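Local coordinates for probable quinone reductase Qor (NADPH:quinone reductase) (Zeta-crystallin homolog protein) (Mycobacterium tuberculosis, PDB 4RVU) that binds NADPH and probably uses it to reduce quinones by electron transfer, as a zeta-crystallin homologue, at residues 27-32 and 71-76; 32-37 and 106-111; 88-93 and 112-117. One frame throughout, in Å; residues are numbered along the deposited sequence.

Contact 1: residues 27-32 and 71-76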
loop_
_atom_site.group_PDB
_atom_site.type_symbol
_atom_site.label_atom_id
_atom_site.label_comp_id
_atom_site.label_asym_id
_atom_site.label_seq_id
_atom_site.Cartn_x
_atom_site.Cartn_y
_atom_site.Cartn_z
ATOM N N PRO A 27 15.687 28.891 25.118
ATOM C CA PRO A 27 14.909 29.339 23.959
ATOM C C PRO A 27 13.659 30.100 24.375
ATOM O O PRO A 27 13.216 29.995 25.522
ATOM C CB PRO A 27 14.512 28.028 23.267
ATOM C CG PRO A 27 14.490 27.013 24.362
ATOM C CD PRO A 27 15.528 27.445 25.375
ATOM N N GLN A 28 13.111 30.868 23.439
ATOM C CA GLN A 28 11.865 31.586 23.652
ATOM C C GLN A 28 10.809 31.007 22.724
ATOM O O GLN A 28 11.049 30.862 21.525
ATOM C CB GLN A 28 12.052 33.079 23.356
ATOM C CG GLN A 28 13.147 33.744 24.179
ATOM C CD GLN A 28 13.116 35.258 24.087
ATOM O OE1 GLN A 28 13.131 35.832 22.996
ATOM N NE2 GLN A 28 13.054 35.914 25.240
ATOM N N PRO A 29 9.629 30.685 23.271
ATOM C CA PRO A 29 8.539 30.140 22.449
ATOM C C PRO A 29 8.002 31.154 21.431
ATOM O O PRO A 29 7.807 32.328 21.773
ATOM C CB PRO A 29 7.463 29.790 23.489
ATOM C CG PRO A 29 7.747 30.697 24.660
ATOM C CD PRO A 29 9.245 30.846 24.688
ATOM N N GLY A 30 7.780 30.706 20.196
ATOM C CA GLY A 30 7.232 31.558 19.157
ATOM C C GLY A 30 5.728 31.422 19.113
ATOM O O GLY A 30 5.128 30.841 20.021
ATOM N N HIS A 31 5.108 31.955 18.062
ATOM C CA HIS A 31 3.665 31.834 17.908
ATOM C C HIS A 31 3.231 30.365 17.850
ATOM O O HIS A 31 3.831 29.559 17.133
ATOM C CB HIS A 31 3.198 32.588 16.657
ATOM C CG HIS A 31 3.394 34.068 16.746
ATOM N ND1 HIS A 31 3.563 34.869 15.636
ATOM C CD2 HIS A 31 3.442 34.896 17.818
ATOM C CE1 HIS A 31 3.709 36.124 16.020
ATOM N NE2 HIS A 31 3.638 36.168 17.339
ATOM N N GLY A 32 2.200 30.024 18.623
ATOM C CA GLY A 32 1.690 28.659 18.667
ATOM C C GLY A 32 2.506 27.700 19.529
ATOM O O GLY A 32 2.159 26.515 19.646
ATOM N N VAL A 71 5.206 23.271 31.599
ATOM C CA VAL A 71 5.101 24.470 30.776
ATOM C C VAL A 71 5.656 25.657 31.553
ATOM O O VAL A 71 5.077 26.078 32.563
ATOM C CB VAL A 71 3.657 24.738 30.340
ATOM C CG1 VAL A 71 3.581 26.025 29.521
ATOM C CG2 VAL A 71 3.130 23.564 29.515
ATOM N N GLU A 72 6.793 26.169 31.090
ATOM C CA GLU A 72 7.477 27.289 31.732
ATOM C C GLU A 72 6.904 28.612 31.218
ATOM O O GLU A 72 6.853 29.612 31.943
ATOM C CB GLU A 72 8.976 27.209 31.421
ATOM C CG GLU A 72 9.828 28.292 32.067
ATOM C CD GLU A 72 10.366 27.884 33.426
ATOM O OE1 GLU A 72 9.981 26.802 33.918
ATOM O OE2 GLU A 72 11.172 28.652 34.000
ATOM N N ALA A 73 6.477 28.609 29.958
ATOM C CA ALA A 73 5.909 29.796 29.325
ATOM C C ALA A 73 5.099 29.409 28.095
ATOM O O ALA A 73 5.346 28.374 27.473
ATOM C CB ALA A 73 7.010 30.781 28.938
ATOM N N VAL A 74 4.139 30.259 27.746
ATOM C CA VAL A 74 3.340 30.091 26.544
ATOM C C VAL A 74 3.759 31.183 25.570
ATOM O O VAL A 74 4.025 32.315 25.992
ATOM C CB VAL A 74 1.837 30.203 26.882
ATOM C CG1 VAL A 74 0.989 30.133 25.628
ATOM C CG2 VAL A 74 1.427 29.119 27.867
ATOM N N GLY A 75 3.855 30.858 24.284
ATOM C CA GLY A 75 4.244 31.839 23.281
ATOM C C GLY A 75 3.378 33.092 23.317
ATOM O O GLY A 75 2.228 33.046 23.760
ATOM N N PRO A 76 3.931 34.222 22.863
ATOM C CA PRO A 76 3.216 35.504 22.889
ATOM C C PRO A 76 2.171 35.576 21.783
ATOM O O PRO A 76 2.070 34.667 20.974
ATOM C CB PRO A 76 4.325 36.513 22.615
ATOM C CG PRO A 76 5.285 35.757 21.737
ATOM C CD PRO A 76 5.286 34.355 22.298
#
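With CG beside its backbone N and anti to the carbonyl carbon (chi1 -65°), the ring of His31 comes back toward Pro76, although its CB sets off away from that side. The two residues belong to the GroES-like domain, where the loop leading into strand 33-38 lies along the end of strand 67-74 and the turn that follows. The imidazole offers an edge: CD2 is 3.4 Å from Pro76 O, which lies near the ring plane, so a polarised C-H faces the oxygen. The hydroxyl of Thr79 hydrogen-bonds both to Pro76 O and to Gly32 N, so that one hydroxyl from outside both segments joins them.

No hydrogen bond passes directly between residues 27-32 and 71-76, and close apolar packing takes its place. Pro29 brings the CB-CG side of its ring obliquely against the backbone of Gly75, with CB 3.8 Å from Gly75 CA and CG 3.9 Å from Gly75 N. Farther along, Pro29 CG meets the methyl of Ala73 at 4.3 Å from CG to CB. Proline suits this place because its closed ring is a compact, rigid apolar group that brings no N-H needing a partner; it also touches Leu35. Opposite Leu35, Glu72 and Ala73 form a classic beta bulge, after which the strand runs out into Gly75 and Pro76.

Gly75 is glycine for a steric reason: the direction a side chain would take is filled by the carbonyl oxygen of Gly30. The bare backbone can therefore press in, and Gly75 CA approaches Gly30 O at 3.5 Å in a CA-H...O contact with an angle at H of 154°. One residue on, the ring of Pro76 meets a carbonyl of the other segment, its CD 3.3 Å from Pro29 O.

Contact 2: residues 32-37 and 106-111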
loop_
_atom_site.group_PDB
_atom_site.type_symbol
_atom_site.label_atom_id
_atom_site.label_comp_id
_atom_site.label_asym_id
_atom_site.label_seq_id
_atom_site.Cartn_x
_atom_site.Cartn_y
_atom_site.Cartn_z
ATOM N N GLY A 32 2.200 30.024 18.623
ATOM C CA GLY A 32 1.690 28.659 18.667
ATOM C C GLY A 32 2.506 27.700 19.529
ATOM O O GLY A 32 2.159 26.515 19.646
ATOM N N GLU A 33 3.580 28.201 20.136
ATOM C CA GLU A 33 4.506 27.344 20.888
ATOM C C GLU A 33 4.426 27.457 22.402
ATOM O O GLU A 33 4.049 28.492 22.955
ATOM C CB GLU A 33 5.950 27.596 20.443
ATOM C CG GLU A 33 6.206 27.243 18.990
ATOM C CD GLU A 33 7.651 27.438 18.582
ATOM O OE1 GLU A 33 8.358 28.215 19.250
ATOM O OE2 GLU A 33 8.073 26.817 17.582
ATOM N N LEU A 34 4.791 26.362 23.062
ATOM C CA LEU A 34 4.962 26.331 24.507
ATOM C C LEU A 34 6.449 26.228 24.768
ATOM O O LEU A 34 7.182 25.683 23.941
ATOM C CB LEU A 34 4.277 25.090 25.075
ATOM C CG LEU A 34 2.796 24.926 24.774
ATOM C CD1 LEU A 34 2.355 23.492 25.055
ATOM C CD2 LEU A 34 2.020 25.901 25.618
ATOM N N LEU A 35 6.902 26.750 25.907
ATOM C CA LEU A 35 8.268 26.526 26.351
ATOM C C LEU A 35 8.191 25.484 27.460
ATOM O O LEU A 35 7.476 25.677 28.441
ATOM C CB LEU A 35 8.873 27.820 26.894
ATOM C CG LEU A 35 10.249 27.699 27.552
ATOM C CD1 LEU A 35 11.305 27.387 26.508
ATOM C CD2 LEU A 35 10.592 28.977 28.314
ATOM N N ILE A 36 8.877 24.361 27.278
ATOM C CA ILE A 36 8.778 23.249 28.209
ATOM C C ILE A 36 10.081 23.118 28.986
ATOM O O ILE A 36 11.158 23.094 28.394
ATOM C CB ILE A 36 8.476 21.935 27.445
ATOM C CG1 ILE A 36 7.116 22.046 26.740
ATOM C CG2 ILE A 36 8.522 20.726 28.379
ATOM C CD1 ILE A 36 6.784 20.892 25.823
ATOM N N LYS A 37 9.992 23.058 30.311
ATOM C CA LYS A 37 11.162 22.698 31.100
ATOM C C LYS A 37 11.196 21.175 31.229
ATOM O O LYS A 37 10.325 20.575 31.865
ATOM C CB LYS A 37 11.149 23.354 32.484
ATOM C CG LYS A 37 12.397 22.990 33.310
ATOM C CD LYS A 37 12.500 23.702 34.647
ATOM C CE LYS A 37 13.827 23.339 35.309
ATOM N NZ LYS A 37 13.904 23.762 36.738
ATOM N N ALA A 106 7.652 23.500 21.774
ATOM C CA ALA A 106 6.823 22.570 21.013
ATOM C C ALA A 106 5.508 23.239 20.636
ATOM O O ALA A 106 5.005 24.077 21.386
ATOM C CB ALA A 106 6.573 21.277 21.806
ATOM N N PRO A 107 4.941 22.871 19.478
ATOM C CA PRO A 107 3.640 23.452 19.121
ATOM C C PRO A 107 2.592 22.986 20.117
ATOM O O PRO A 107 2.516 21.782 20.373
ATOM C CB PRO A 107 3.329 22.836 17.748
ATOM C CG PRO A 107 4.619 22.190 17.271
ATOM C CD PRO A 107 5.379 21.836 18.521
ATOM N N ALA A 108 1.803 23.907 20.661
ATOM C CA ALA A 108 0.732 23.550 21.587
ATOM C C ALA A 108 -0.247 22.518 21.006
ATOM O O ALA A 108 -0.740 21.659 21.730
ATOM C CB ALA A 108 -0.014 24.803 22.041
ATOM N N SER A 109 -0.524 22.608 19.710
ATOM C CA SER A 109 -1.486 21.707 19.074
ATOM C C SER A 109 -0.986 20.255 18.989
ATOM O O SER A 109 -1.778 19.326 18.790
ATOM C CB SER A 109 -1.842 22.211 17.673
ATOM O OG SER A 109 -0.682 22.282 16.865
ATOM N N LEU A 110 0.326 20.067 19.126
ATOM C CA LEU A 110 0.927 18.733 19.108
ATOM C C LEU A 110 1.576 18.413 20.453
ATOM O O LEU A 110 2.607 17.737 20.518
ATOM C CB LEU A 110 1.956 18.624 17.976
ATOM C CG LEU A 110 1.408 18.901 16.570
ATOM C CD1 LEU A 110 2.521 18.761 15.574
ATOM C CD2 LEU A 110 0.261 17.972 16.218
ATOM N N THR A 111 0.964 18.923 21.519
ATOM C CA THR A 111 1.407 18.667 22.885
ATOM C C THR A 111 0.202 18.190 23.686
ATOM O O THR A 111 -0.884 18.768 23.585
ATOM C CB THR A 111 1.973 19.945 23.529
ATOM O OG1 THR A 111 3.112 20.393 22.782
ATOM C CG2 THR A 111 2.400 19.681 24.966
HETATM O O HOH W 1 0.170 25.068 18.321
#
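Leu34 and Ala106 form a hydrogen-bonded pair of the antiparallel sheet in the GroES-like domain, joining strand 33-38 to the end of strand 103-107. Each satisfies the other's backbone: Leu34 N donates to Ala106 O at 2.8 Å, and Ala106 N returns a bond to Leu34 O at 3.1 Å. The next pair, Glu33 with Pro107, is a non-hydrogen-bonded one, a place that suits proline because no N-H is needed there for bonding to strand 33-38. The carboxylate of Glu33 turns back on its own chain, where OE1 accepts from Gly30 N.

Beyond Pro107 the chain bends into a short 3-10 turn, and Gly32 O serves its opening. This oxygen accepts a nearly straight bond from Ala108 N (2.8 Å, 168° at the hydrogen) and a second from a water 2.8 Å from Gly32 O. The same water accepts from Ser109 N, so two successive amides at the start of the turn are met, one directly and one through solvent.

Pro107 O is also gripped twice, by Leu110 N and by the hydroxyl of Thr111, which reach it from opposite faces of its plane. Thr111 OG1 stands 2.8 Å from Pro107 O and 45° out of the carbonyl plane. Its torsion divides the labour: with chi1 at -61°, OG1 lies beside the backbone N, while CG2 is anti to that N and joins the apolar side.

There Leu34, a buried residue that also touches Val74 and Ile85, sends its branched end across the turn. Its CG lies 3.9 Å from the methyl carbon CB of Ala108. The small methyls of Ala106 and Ala108 suit the spaces beside the larger side chains, and Ile36 CD1 lies 4.0 Å from Ala106 CB. Leu34 CD1 ends 3.8 Å from Thr111 CG2.

Contact 3: residues 88-93 and 112-117; sequences GDRVVS and AKVPDD
Strands 90-93 and 111-113 pair antiparallel in the sheet of the GroES-like domain, with Val92 opposite Ala112 as the hydrogen-bonded pair and Val91 opposite Lys113 as the non-hydrogen-bonded one. Val92 N donates to Ala112 O at 2.8 Å, and Ala112 N to Val92 O at the same 2.8 Å. A third bond, Val114 N to Arg90 O, is 3.0 Å long; it is straight at the hydrogen, yet its donor sits 36° out of the carbonyl plane.

The two branches of Val114 make different contacts. CG2 packs 3.7 Å from CG1 of Val92, whose chi1 of 59° puts that methyl between the backbone N and the carbonyl carbon. CG1 of Val114 instead faces the guanidinium of Arg90, whose chain bends at chi3 (72°) and places one face of the group over the valine, offset toward its rim. At the edge of that group, NH1 makes a weak bond to Pro115 O at 3.3 Å, and a water links NH1 to Val114 O and Asp116 OD1. Arginine's several N-H groups suit this turn: NH2 also bonds Val118 O and Ser120 OG.

On the other side of the pairing, the extended Lys113 forms a long salt bridge, NZ 3.9 Å from Asp89 OD2. A water 2.6 Å from Asp89 OD2 bridges to the ammonium group NZ, and the same oxygen accepts from Ser86 N.

Strand 90-93 is itself flanked by strand 67-74, where Val91 touches Val71 and Val92 touches Cys68. Helix 280-295 packs nearby, Phe283 against Ala112 and Phe291 against both Val92 and Pro115.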
loop_
_atom_site.group_PDB
_atom_site.type_symbol
_atom_site.label_atom_id
_atom_site.label_comp_id
_atom_site.label_asym_id
_atom_site.label_seq_id
_atom_site.Cartn_x
_atom_site.Cartn_y
_atom_site.Cartn_z
ATOM N N GLY A 88 2.743 25.802 34.037
ATOM C CA GLY A 88 2.681 24.907 35.179
ATOM C C GLY A 88 2.217 23.497 34.846
ATOM O O GLY A 88 2.494 22.556 35.608
ATOM N N ASP A 89 1.499 23.340 33.733
ATOM C CA ASP A 89 1.002 22.019 33.340
ATOM C C ASP A 89 2.145 21.072 32.977
ATOM O O ASP A 89 3.136 21.497 32.367
ATOM C CB ASP A 89 0.036 22.113 32.145
ATOM C CG ASP A 89 -1.336 22.651 32.523
ATOM O OD1 ASP A 89 -1.639 22.751 33.726
ATOM O OD2 ASP A 89 -2.126 22.959 31.601
ATOM N N ARG A 90 1.996 19.797 33.349
ATOM C CA ARG A 90 2.902 18.736 32.913
ATOM C C ARG A 90 2.422 18.290 31.542
ATOM O O ARG A 90 1.247 17.940 31.377
ATOM C CB ARG A 90 2.855 17.534 33.859
ATOM C CG ARG A 90 3.503 17.743 35.210
ATOM C CD ARG A 90 3.194 16.550 36.131
ATOM N NE ARG A 90 3.929 15.374 35.711
ATOM C CZ ARG A 90 3.402 14.170 35.508
ATOM N NH1 ARG A 90 2.106 13.937 35.714
ATOM N NH2 ARG A 90 4.187 13.189 35.103
ATOM N N VAL A 91 3.316 18.312 30.562
ATOM C CA VAL A 91 2.906 18.055 29.183
ATOM C C VAL A 91 3.921 17.181 28.471
ATOM O O VAL A 91 5.046 17.016 28.942
ATOM C CB VAL A 91 2.705 19.358 28.387
ATOM C CG1 VAL A 91 1.543 20.177 28.951
ATOM C CG2 VAL A 91 3.997 20.172 28.334
ATOM N N VAL A 92 3.530 16.618 27.338
ATOM C CA VAL A 92 4.444 15.788 26.578
ATOM C C VAL A 92 4.185 16.009 25.090
ATOM O O VAL A 92 3.043 16.191 24.671
ATOM C CB VAL A 92 4.332 14.295 26.992
ATOM C CG1 VAL A 92 2.917 13.759 26.777
ATOM C CG2 VAL A 92 5.364 13.439 26.255
ATOM N N SER A 93 5.258 16.039 24.308
ATOM C CA SER A 93 5.143 16.232 22.863
ATOM C C SER A 93 6.149 15.351 22.169
ATOM O O SER A 93 7.202 15.027 22.730
ATOM C CB SER A 93 5.394 17.694 22.491
ATOM O OG SER A 93 5.173 17.924 21.098
ATOM N N ALA A 112 0.390 17.153 24.496
ATOM C CA ALA A 112 -0.697 16.631 25.325
ATOM C C ALA A 112 -0.397 16.837 26.798
ATOM O O ALA A 112 0.762 16.737 27.223
ATOM C CB ALA A 112 -0.909 15.145 25.049
ATOM N N LYS A 113 -1.441 17.106 27.579
ATOM C CA LYS A 113 -1.309 17.103 29.034
ATOM C C LYS A 113 -1.087 15.686 29.509
ATOM O O LYS A 113 -1.742 14.763 29.032
ATOM C CB LYS A 113 -2.573 17.661 29.699
ATOM C CG LYS A 113 -2.766 19.168 29.530
ATOM C CD LYS A 113 -4.107 19.619 30.118
ATOM C CE LYS A 113 -4.322 21.121 29.948
ATOM N NZ LYS A 113 -5.587 21.596 30.590
ATOM N N VAL A 114 -0.167 15.509 30.454
ATOM C CA VAL A 114 0.101 14.201 31.027
ATOM C C VAL A 114 -0.875 13.974 32.183
ATOM O O VAL A 114 -1.085 14.871 32.995
ATOM C CB VAL A 114 1.554 14.118 31.532
ATOM C CG1 VAL A 114 1.859 12.741 32.106
ATOM C CG2 VAL A 114 2.520 14.447 30.384
ATOM N N PRO A 115 -1.511 12.793 32.230
ATOM C CA PRO A 115 -2.438 12.455 33.317
ATOM C C PRO A 115 -1.696 12.466 34.656
ATOM O O PRO A 115 -0.487 12.206 34.691
ATOM C CB PRO A 115 -2.887 11.034 32.959
ATOM C CG PRO A 115 -2.718 10.950 31.469
ATOM C CD PRO A 115 -1.461 11.738 31.200
ATOM N N ASP A 116 -2.396 12.769 35.741
ATOM C CA ASP A 116 -1.723 12.917 37.025
ATOM C C ASP A 116 -1.111 11.619 37.562
ATOM O O ASP A 116 -0.228 11.662 38.420
ATOM C CB ASP A 116 -2.672 13.522 38.061
ATOM C CG ASP A 116 -2.965 14.989 37.804
ATOM O OD1 ASP A 116 -2.129 15.672 37.168
ATOM O OD2 ASP A 116 -4.032 15.456 38.257
ATOM N N ASP A 117 -1.562 10.474 37.057
ATOM C CA ASP A 117 -1.048 9.184 37.533
ATOM C C ASP A 117 0.072 8.612 36.654
ATOM O O ASP A 117 0.506 7.467 36.846
ATOM C CB ASP A 117 -2.181 8.163 37.647
ATOM C CG ASP A 117 -2.804 7.831 36.303
ATOM O OD1 ASP A 117 -2.943 8.739 35.457
ATOM O OD2 ASP A 117 -3.146 6.656 36.093
HETATM O O HOH W 2 -4.391 24.136 32.076
HETATM O O HOH W 3 -0.227 15.830 35.514
#

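Overall arrangement
All three contacts reach one curled sheet of the GroES-like domain. Contact 1 lies at its surface and joins a loop to a strand end by packing of proline and glycine and C-H...O contacts, with no direct hydrogen bond. Contacts 2 and 3 are partly buried and rest on antiparallel backbone bonds with apolar side chains beneath, contact 3 adding charged groups and waters at its solvent-facing end. Contacts 1 and 2 share Gly32, and strand 33-38 bonds to 67-74 through Ala73 O to Leu35 N at 2.7 Å. Strand 67-74 pairs in turn with 90-93, where Val71 N meets Asp89 O. Contacts 2 and 3 join through Leu110 O and Ser93 OG, and through Thr111 against Val91.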